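Putative periplasmic or exported protein (Salmonella enterica subsp. enterica serovar Typhimurium, PDB 4GQZ) probably binds copper in the periplasm and contributes to copper resistance, and is built as a V-shaped dimer. Local coordinates at residues Ala40-Lys48 with Leu58-Leu66; Leu132-His143 with Thr153-Arg161. One frame throughout, in Å; residues are numbered along the deposited sequence.

Contacts 1 and 2 follow one another along the chain, the first complete before the second begins, and their centres lie about 23 Å apart on opposite sides of the chain's centre. Contact 1 holds the pairing of 46-50 with 55-59 and brings strand 39-42 and the T43-T45 loop against strand 63-68; contact 2 lays the C-terminal tail along the hairpin 129-136/139-146. What connects them is the small mixed sheet in which strand 63-68 runs parallel to 154-155. T153, just ahead of this last strand, joins the two regions, its OG1 2.6 Å from I42 O in a probable hydrogen bond, and the next residue, C154, carries the disulfide to C78.

Contact 1 (Ala40-Lys48 with Leu58-Leu66)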
loop_
_atom_site.group_PDB
_atom_site.type_symbol
_atom_site.label_atom_id
_atom_site.label_comp_id
_atom_site.label_asym_id
_atom_site.label_seq_id
_atom_site.Cartn_x
_atom_site.Cartn_y
_atom_site.Cartn_z
ATOM N N ALA B 40 9.346 15.637 -0.305
ATOM C CA ALA B 40 8.389 14.557 -0.130
ATOM C C ALA B 40 7.261 15.033 0.766
ATOM O O ALA B 40 7.494 15.506 1.893
ATOM C CB ALA B 40 9.074 13.342 0.487
ATOM N N SER B 41 6.038 14.917 0.268
ATOM C CA SER B 41 4.880 15.221 1.076
ATOM C C SER B 41 3.870 14.099 0.893
ATOM O O SER B 41 3.941 13.339 -0.085
ATOM C CB SER B 41 4.293 16.571 0.675
ATOM O OG SER B 41 4.006 16.585 -0.704
ATOM N N ILE B 42 2.925 13.987 1.815
ATOM C CA ILE B 42 1.989 12.878 1.753
ATOM C C ILE B 42 0.554 13.343 1.939
ATOM O O ILE B 42 0.277 14.194 2.780
ATOM C CB ILE B 42 2.380 11.764 2.765
ATOM C CG1 ILE B 42 1.470 10.538 2.624
ATOM C CG2 ILE B 42 2.430 12.291 4.197
ATOM C CD1 ILE B 42 1.985 9.319 3.376
ATOM N N THR B 43 -0.342 12.816 1.115
ATOM C CA THR B 43 -1.761 13.129 1.202
ATOM C C THR B 43 -2.485 11.870 1.608
ATOM O O THR B 43 -1.859 10.848 1.859
ATOM C CB THR B 43 -2.334 13.592 -0.144
ATOM O OG1 THR B 43 -2.569 12.459 -0.994
ATOM C CG2 THR B 43 -1.370 14.540 -0.835
ATOM N N SER B 44 -3.807 11.930 1.667
ATOM C CA SER B 44 -4.580 10.767 2.059
ATOM C C SER B 44 -4.364 9.601 1.094
ATOM O O SER B 44 -4.525 8.432 1.464
ATOM C CB SER B 44 -6.060 11.121 2.093
ATOM O OG SER B 44 -6.451 11.698 0.859
ATOM N N THR B 45 -4.007 9.907 -0.148
ATOM C CA THR B 45 -3.944 8.850 -1.147
ATOM C C THR B 45 -2.626 8.742 -1.894
ATOM O O THR B 45 -2.410 7.743 -2.567
ATOM C CB THR B 45 -5.107 8.933 -2.185
ATOM O OG1 THR B 45 -5.132 10.236 -2.781
ATOM C CG2 THR B 45 -6.452 8.659 -1.505
ATOM N N GLU B 46 -1.761 9.750 -1.780
ATOM C CA GLU B 46 -0.505 9.764 -2.540
ATOM C C GLU B 46 0.722 10.177 -1.734
ATOM O O GLU B 46 0.650 11.034 -0.848
ATOM C CB GLU B 46 -0.593 10.747 -3.714
ATOM C CG GLU B 46 -1.834 10.662 -4.575
ATOM C CD GLU B 46 -1.878 11.776 -5.608
ATOM O OE1 GLU B 46 -0.984 12.659 -5.572
ATOM O OE2 GLU B 46 -2.801 11.768 -6.451
ATOM N N LEU B 47 1.868 9.596 -2.082
ATOM C CA LEU B 47 3.148 10.138 -1.656
ATOM C C LEU B 47 3.687 10.924 -2.861
ATOM O O LEU B 47 3.779 10.374 -3.956
ATOM C CB LEU B 47 4.088 8.983 -1.340
ATOM C CG LEU B 47 5.335 9.120 -0.470
ATOM C CD1 LEU B 47 6.497 8.389 -1.115
ATOM C CD2 LEU B 47 5.671 10.562 -0.077
ATOM N N LYS B 48 4.000 12.207 -2.687
ATOM C CA LYS B 48 4.528 13.023 -3.798
ATOM C C LYS B 48 6.011 13.260 -3.612
ATOM O O LYS B 48 6.447 13.718 -2.555
ATOM C CB LYS B 48 3.830 14.379 -3.884
ATOM C CG LYS B 48 2.321 14.337 -4.008
ATOM C CD LYS B 48 1.767 15.767 -3.858
ATOM C CE LYS B 48 0.245 15.798 -3.745
ATOM N NZ LYS B 48 -0.232 17.127 -3.237
ATOM N N LEU B 58 3.274 8.352 -5.924
ATOM C CA LEU B 58 3.145 6.940 -5.617
ATOM C C LEU B 58 1.876 6.753 -4.799
ATOM O O LEU B 58 1.728 7.353 -3.734
ATOM C CB LEU B 58 4.349 6.452 -4.818
ATOM C CG LEU B 58 5.749 6.694 -5.377
ATOM C CD1 LEU B 58 6.811 6.079 -4.465
ATOM C CD2 LEU B 58 5.887 6.173 -6.800
ATOM N N PRO B 59 0.945 5.938 -5.303
ATOM C CA PRO B 59 -0.296 5.679 -4.557
ATOM C C PRO B 59 -0.009 4.984 -3.238
ATOM O O PRO B 59 0.886 4.119 -3.173
ATOM C CB PRO B 59 -1.070 4.733 -5.479
ATOM C CG PRO B 59 -0.500 4.993 -6.864
ATOM C CD PRO B 59 0.955 5.284 -6.625
ATOM N N LEU B 60 -0.745 5.369 -2.195
ATOM C CA LEU B 60 -0.695 4.657 -0.926
ATOM C C LEU B 60 -1.491 3.362 -0.988
ATOM O O LEU B 60 -2.140 3.051 -1.994
ATOM C CB LEU B 60 -1.208 5.549 0.217
ATOM C CG LEU B 60 -0.211 6.455 0.952
ATOM C CD1 LEU B 60 0.971 6.894 0.096
ATOM C CD2 LEU B 60 -0.900 7.681 1.568
ATOM N N GLY B 61 -1.434 2.596 0.095
ATOM C CA GLY B 61 -2.134 1.334 0.175
ATOM C C GLY B 61 -3.399 1.424 1.006
ATOM O O GLY B 61 -4.032 2.476 1.053
ATOM N N ASP B 62 -3.760 0.313 1.647
ATOM C CA ASP B 62 -5.027 0.179 2.379
ATOM C C ASP B 62 -5.099 1.071 3.617
ATOM O O ASP B 62 -6.187 1.340 4.143
ATOM C CB ASP B 62 -5.211 -1.266 2.856
ATOM C CG ASP B 62 -5.593 -2.221 1.746
ATOM O OD1 ASP B 62 -6.036 -1.764 0.665
ATOM O OD2 ASP B 62 -5.472 -3.448 1.982
ATOM N N LYS B 63 -3.942 1.503 4.101
ATOM C CA LYS B 63 -3.879 2.267 5.341
ATOM C C LYS B 63 -3.633 3.752 5.108
ATOM O O LYS B 63 -2.863 4.141 4.220
ATOM C CB LYS B 63 -2.765 1.721 6.229
ATOM C CG LYS B 63 -2.965 0.277 6.650
ATOM C CD LYS B 63 -4.135 0.176 7.607
ATOM C CE LYS B 63 -4.286 -1.248 8.149
ATOM N NZ LYS B 63 -4.289 -2.244 7.037
ATOM N N PHE B 64 -4.275 4.572 5.933
ATOM C CA PHE B 64 -4.072 6.016 5.937
ATOM C C PHE B 64 -2.880 6.348 6.847
ATOM O O PHE B 64 -2.747 5.806 7.958
ATOM C CB PHE B 64 -5.358 6.648 6.472
ATOM C CG PHE B 64 -5.375 8.153 6.467
ATOM C CD1 PHE B 64 -4.718 8.876 7.447
ATOM C CD2 PHE B 64 -6.114 8.837 5.517
ATOM C CE1 PHE B 64 -4.770 10.255 7.462
ATOM C CE2 PHE B 64 -6.180 10.211 5.534
ATOM C CZ PHE B 64 -5.505 10.921 6.495
ATOM N N TYR B 65 -2.006 7.234 6.386
ATOM C CA TYR B 65 -0.884 7.684 7.202
ATOM C C TYR B 65 -1.171 9.025 7.840
ATOM O O TYR B 65 -1.341 10.036 7.152
ATOM C CB TYR B 65 0.365 7.824 6.352
ATOM C CG TYR B 65 1.662 8.026 7.125
ATOM C CD1 TYR B 65 2.222 6.990 7.853
ATOM C CD2 TYR B 65 2.360 9.233 7.060
ATOM C CE1 TYR B 65 3.429 7.147 8.525
ATOM C CE2 TYR B 65 3.579 9.400 7.733
ATOM C CZ TYR B 65 4.097 8.343 8.461
ATOM O OH TYR B 65 5.286 8.468 9.139
ATOM N N LEU B 66 -1.206 9.029 9.164
ATOM C CA LEU B 66 -1.293 10.265 9.913
ATOM C C LEU B 66 0.036 10.540 10.623
ATOM O O LEU B 66 0.529 9.704 11.390
ATOM C CB LEU B 66 -2.423 10.144 10.924
ATOM C CG LEU B 66 -2.616 11.347 11.842
ATOM C CD1 LEU B 66 -2.992 12.598 11.040
ATOM C CD2 LEU B 66 -3.661 11.001 12.902
HETATM O O HOH W 1 -2.159 9.160 4.265
#
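L60 turns its side chain in under the loop T43-T45, just where the antiparallel hairpin 46-50/55-59 gives way to the next strand. Its CB rests 3.7 Å from T45 O, the same oxygen that its own backbone N reaches in a nearly straight bond of 2.9 Å from above the carbonyl plane. Past CG the branches part: CD1 lies against the backbone at L47 N (3.6 Å) and the CB of L47, whereas CD2 pushes to 3.3 Å from T43 O and meets I42 CD1. I42 crosses L60 at about a right angle; with CG1 anti to the backbone N (chi1 -175°), its CD1 also reaches Y65 CB, at 3.7 Å. T43 OG1 accepts from T45 N, an ST turn, and from E46 N, which makes an ST motif of the loop. Water 1 donates to T43 O, accepts from Y65 N and sits over one face of the F64 ring, whose CE2 touches S44 CB at 3.6 Å. Behind this apolar layer, helix 20-28 packs I23 and V24 on L47, and V24 also on Y65, while strand 120-125 pairs with 63-68 through F64 and L66.

Contact 2 (Leu132-His143 with Thr153-Arg161); sequences LEVSYNGKTASH and TCLTELPLR
H143 and E157 meet through a short His-carboxylate hydrogen bond, NE2 to OE2 2.6 Å, where the C-terminal segment, past strand 154-155, runs along a beta hairpin closed by a type I' turn, Y136 to K139. The bond is bent, 143° at the hydrogen; it comes to the anti side of OE2, with ring and carboxylate planes 53° apart. L155 CD1 sits over one face of the imidazole, 3.9 Å from its centroid, a CH-pi contact that backs the ring while E157 holds its edge. H143 CG lies anti to the backbone N (chi1 -156°), which carries the ring out over the tail.

Further along, L158 forks: CD1 meets L132 CD2 and V134 CG2, and CD2 fits between the CB atoms of A141 and H143. L160 CD1 reaches A141 CB at 3.8 Å, and its CB lies on K139 CB. Water 3 joins S142 O to E157 O, and water 2 joins T140 O to P159 O.

Beyond this shell, F68 of strand 63-68 touches L132, V134, L155 and L158, and C154, near the start of the segment, is covalently bonded to C78 in a disulfide. At the other end the chain terminus pairs with the hairpin: R161 N donates to T140 O (3.1 Å), and T140 N donates to the terminal carboxylate oxygen, R161 OXT, at 2.9 Å.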
loop_
_atom_site.group_PDB
_atom_site.type_symbol
_atom_site.label_atom_id
_atom_site.label_comp_id
_atom_site.label_asym_id
_atom_site.label_seq_id
_atom_site.Cartn_x
_atom_site.Cartn_y
_atom_site.Cartn_z
ATOM N N LEU B 132 -7.226 10.843 18.807
ATOM C CA LEU B 132 -5.839 10.525 19.122
ATOM C C LEU B 132 -5.509 11.188 20.456
ATOM O O LEU B 132 -5.811 12.369 20.652
ATOM C CB LEU B 132 -4.901 11.075 18.045
ATOM C CG LEU B 132 -3.432 11.184 18.479
ATOM C CD1 LEU B 132 -2.821 9.813 18.652
ATOM C CD2 LEU B 132 -2.598 12.021 17.520
ATOM N N GLU B 133 -4.920 10.434 21.381
ATOM C CA GLU B 133 -4.426 11.033 22.619
ATOM C C GLU B 133 -2.952 10.752 22.721
ATOM O O GLU B 133 -2.495 9.655 22.390
ATOM C CB GLU B 133 -5.142 10.491 23.860
ATOM C CG GLU B 133 -4.642 11.152 25.156
ATOM C CD GLU B 133 -5.259 10.561 26.417
ATOM O OE1 GLU B 133 -6.042 9.598 26.300
ATOM O OE2 GLU B 133 -4.950 11.067 27.522
ATOM N N VAL B 134 -2.198 11.759 23.147
ATOM C CA VAL B 134 -0.763 11.625 23.305
ATOM C C VAL B 134 -0.427 12.047 24.727
ATOM O O VAL B 134 -1.077 12.934 25.291
ATOM C CB VAL B 134 -0.008 12.506 22.277
ATOM C CG1 VAL B 134 1.494 12.416 22.487
ATOM C CG2 VAL B 134 -0.362 12.075 20.874
ATOM N N SER B 135 0.545 11.383 25.341
ATOM C CA SER B 135 0.929 11.781 26.688
ATOM C C SER B 135 2.442 11.734 26.859
ATOM O O SER B 135 3.117 10.875 26.285
ATOM C CB SER B 135 0.198 10.945 27.746
ATOM O OG SER B 135 0.873 9.732 27.998
ATOM N N TYR B 136 2.969 12.684 27.627
ATOM C CA TYR B 136 4.410 12.828 27.837
ATOM C C TYR B 136 4.652 13.421 29.217
ATOM O O TYR B 136 4.126 14.484 29.516
ATOM C CB TYR B 136 4.993 13.762 26.776
ATOM C CG TYR B 136 6.425 14.182 27.026
ATOM C CD1 TYR B 136 7.474 13.291 26.825
ATOM C CD2 TYR B 136 6.729 15.471 27.460
ATOM C CE1 TYR B 136 8.787 13.668 27.047
ATOM C CE2 TYR B 136 8.039 15.861 27.681
ATOM C CZ TYR B 136 9.063 14.955 27.472
ATOM O OH TYR B 136 10.368 15.333 27.691
ATOM N N ASN B 137 5.418 12.715 30.050
ATOM C CA ASN B 137 5.846 13.202 31.371
ATOM C C ASN B 137 4.728 13.905 32.163
ATOM O O ASN B 137 4.850 15.058 32.578
ATOM C CB ASN B 137 7.112 14.072 31.228
ATOM C CG ASN B 137 7.660 14.563 32.568
ATOM O OD1 ASN B 137 8.176 13.783 33.373
ATOM N ND2 ASN B 137 7.559 15.871 32.802
ATOM N N GLY B 138 3.609 13.211 32.317
ATOM C CA GLY B 138 2.509 13.730 33.108
ATOM C C GLY B 138 1.526 14.602 32.347
ATOM O O GLY B 138 0.487 14.966 32.894
ATOM N N LYS B 139 1.839 14.934 31.095
ATOM C CA LYS B 139 1.022 15.884 30.334
ATOM C C LYS B 139 0.344 15.184 29.163
ATOM O O LYS B 139 0.897 14.233 28.622
ATOM C CB LYS B 139 1.892 17.022 29.789
ATOM C CG LYS B 139 2.645 17.822 30.840
ATOM C CD LYS B 139 3.469 18.929 30.165
ATOM C CE LYS B 139 4.913 18.967 30.678
ATOM N NZ LYS B 139 5.007 19.209 32.144
ATOM N N THR B 140 -0.830 15.669 28.759
ATOM C CA THR B 140 -1.578 15.036 27.672
ATOM C C THR B 140 -2.106 16.031 26.662
ATOM O O THR B 140 -2.269 17.220 26.953
ATOM C CB THR B 140 -2.823 14.247 28.173
ATOM O OG1 THR B 140 -3.730 15.153 28.810
ATOM C CG2 THR B 140 -2.428 13.151 29.145
ATOM N N ALA B 141 -2.383 15.526 25.465
ATOM C CA ALA B 141 -3.102 16.296 24.461
ATOM C C ALA B 141 -3.988 15.325 23.709
ATOM O O ALA B 141 -3.670 14.137 23.592
ATOM C CB ALA B 141 -2.125 16.986 23.493
ATOM N N SER B 142 -5.103 15.809 23.191
ATOM C CA SER B 142 -5.897 14.950 22.332
ATOM C C SER B 142 -6.611 15.751 21.253
ATOM O O SER B 142 -6.776 16.971 21.356
ATOM C CB SER B 142 -6.881 14.102 23.144
ATOM O OG SER B 142 -7.915 14.888 23.679
ATOM N N HIS B 143 -7.037 15.058 20.213
ATOM C CA HIS B 143 -7.648 15.735 19.085
ATOM C C HIS B 143 -8.468 14.759 18.281
ATOM O O HIS B 143 -8.122 13.589 18.171
ATOM C CB HIS B 143 -6.552 16.323 18.199
ATOM C CG HIS B 143 -7.004 17.477 17.362
ATOM N ND1 HIS B 143 -7.763 17.318 16.223
ATOM C CD2 HIS B 143 -6.778 18.806 17.483
ATOM C CE1 HIS B 143 -7.992 18.503 15.682
ATOM N NE2 HIS B 143 -7.404 19.422 16.425
ATOM N N THR B 153 -3.180 14.774 6.614
ATOM C CA THR B 153 -2.215 13.767 7.028
ATOM C C THR B 153 -1.277 14.336 8.085
ATOM O O THR B 153 -0.398 13.634 8.609
ATOM C CB THR B 153 -1.419 13.252 5.820
ATOM O OG1 THR B 153 -0.697 14.338 5.199
ATOM C CG2 THR B 153 -2.378 12.639 4.819
ATOM N N CYS B 154 -1.474 15.609 8.412
ATOM C CA CYS B 154 -0.611 16.269 9.369
ATOM C C CYS B 154 -1.443 16.841 10.510
ATOM O O CYS B 154 -2.406 17.574 10.280
ATOM C CB CYS B 154 0.176 17.382 8.675
ATOM S SG CYS B 154 1.517 18.023 9.661
ATOM N N LEU B 155 -1.070 16.499 11.739
ATOM C CA LEU B 155 -1.771 16.988 12.930
ATOM C C LEU B 155 -0.752 17.662 13.851
ATOM O O LEU B 155 0.111 16.987 14.430
ATOM C CB LEU B 155 -2.461 15.823 13.649
ATOM C CG LEU B 155 -3.111 16.155 14.993
ATOM C CD1 LEU B 155 -4.122 17.284 14.844
ATOM C CD2 LEU B 155 -3.769 14.929 15.593
ATOM N N THR B 156 -0.826 18.988 13.980
ATOM C CA THR B 156 0.119 19.710 14.835
ATOM C C THR B 156 -0.574 20.358 16.032
ATOM O O THR B 156 0.088 20.906 16.912
ATOM C CB THR B 156 0.891 20.795 14.053
ATOM O OG1 THR B 156 -0.041 21.615 13.341
ATOM C CG2 THR B 156 1.854 20.162 13.036
ATOM N N GLU B 157 -1.902 20.279 16.064
ATOM C CA GLU B 157 -2.690 20.901 17.136
ATOM C C GLU B 157 -2.731 20.025 18.383
ATOM O O GLU B 157 -3.798 19.593 18.812
ATOM C CB GLU B 157 -4.125 21.190 16.660
ATOM C CG GLU B 157 -4.225 22.289 15.585
ATOM C CD GLU B 157 -5.621 22.395 14.946
ATOM O OE1 GLU B 157 -5.769 23.184 13.983
ATOM O OE2 GLU B 157 -6.569 21.704 15.399
ATOM N N LEU B 158 -1.569 19.752 18.957
ATOM C CA LEU B 158 -1.499 18.867 20.117
ATOM C C LEU B 158 -0.710 19.493 21.251
ATOM O O LEU B 158 0.366 19.010 21.586
ATOM C CB LEU B 158 -0.849 17.531 19.742
ATOM C CG LEU B 158 -1.666 16.541 18.909
ATOM C CD1 LEU B 158 -0.781 15.375 18.443
ATOM C CD2 LEU B 158 -2.851 16.034 19.702
ATOM N N PRO B 159 -1.252 20.555 21.867
ATOM C CA PRO B 159 -0.542 21.190 22.986
ATOM C C PRO B 159 -0.603 20.371 24.281
ATOM O O PRO B 159 -1.678 20.162 24.854
ATOM C CB PRO B 159 -1.279 22.514 23.148
ATOM C CG PRO B 159 -2.691 22.213 22.693
ATOM C CD PRO B 159 -2.535 21.226 21.566
ATOM N N LEU B 160 0.556 19.899 24.728
ATOM C CA LEU B 160 0.654 19.128 25.960
ATOM C C LEU B 160 0.351 20.001 27.169
ATOM O O LEU B 160 1.051 20.985 27.410
ATOM C CB LEU B 160 2.069 18.579 26.122
ATOM C CG LEU B 160 2.462 17.175 25.650
ATOM C CD1 LEU B 160 1.308 16.358 25.056
ATOM C CD2 LEU B 160 3.641 17.225 24.706
ATOM N N ARG B 161 -0.669 19.635 27.944
ATOM C CA ARG B 161 -0.949 20.338 29.197
ATOM C C ARG B 161 -1.114 19.315 30.318
ATOM O O ARG B 161 -0.869 19.607 31.494
ATOM C CB ARG B 161 -2.216 21.199 29.085
ATOM C CG ARG B 161 -2.247 22.215 27.936
ATOM C CD ARG B 161 -1.071 23.190 28.003
ATOM N NE ARG B 161 -1.126 24.235 26.971
ATOM C CZ ARG B 161 -0.243 24.371 25.981
ATOM N NH1 ARG B 161 0.778 23.520 25.858
ATOM N NH2 ARG B 161 -0.385 25.358 25.100
ATOM O OXT ARG B 161 -1.496 18.163 30.076
HETATM O O HOH W 2 -3.889 19.466 26.026
HETATM O O HOH W 3 -5.758 19.655 20.971
#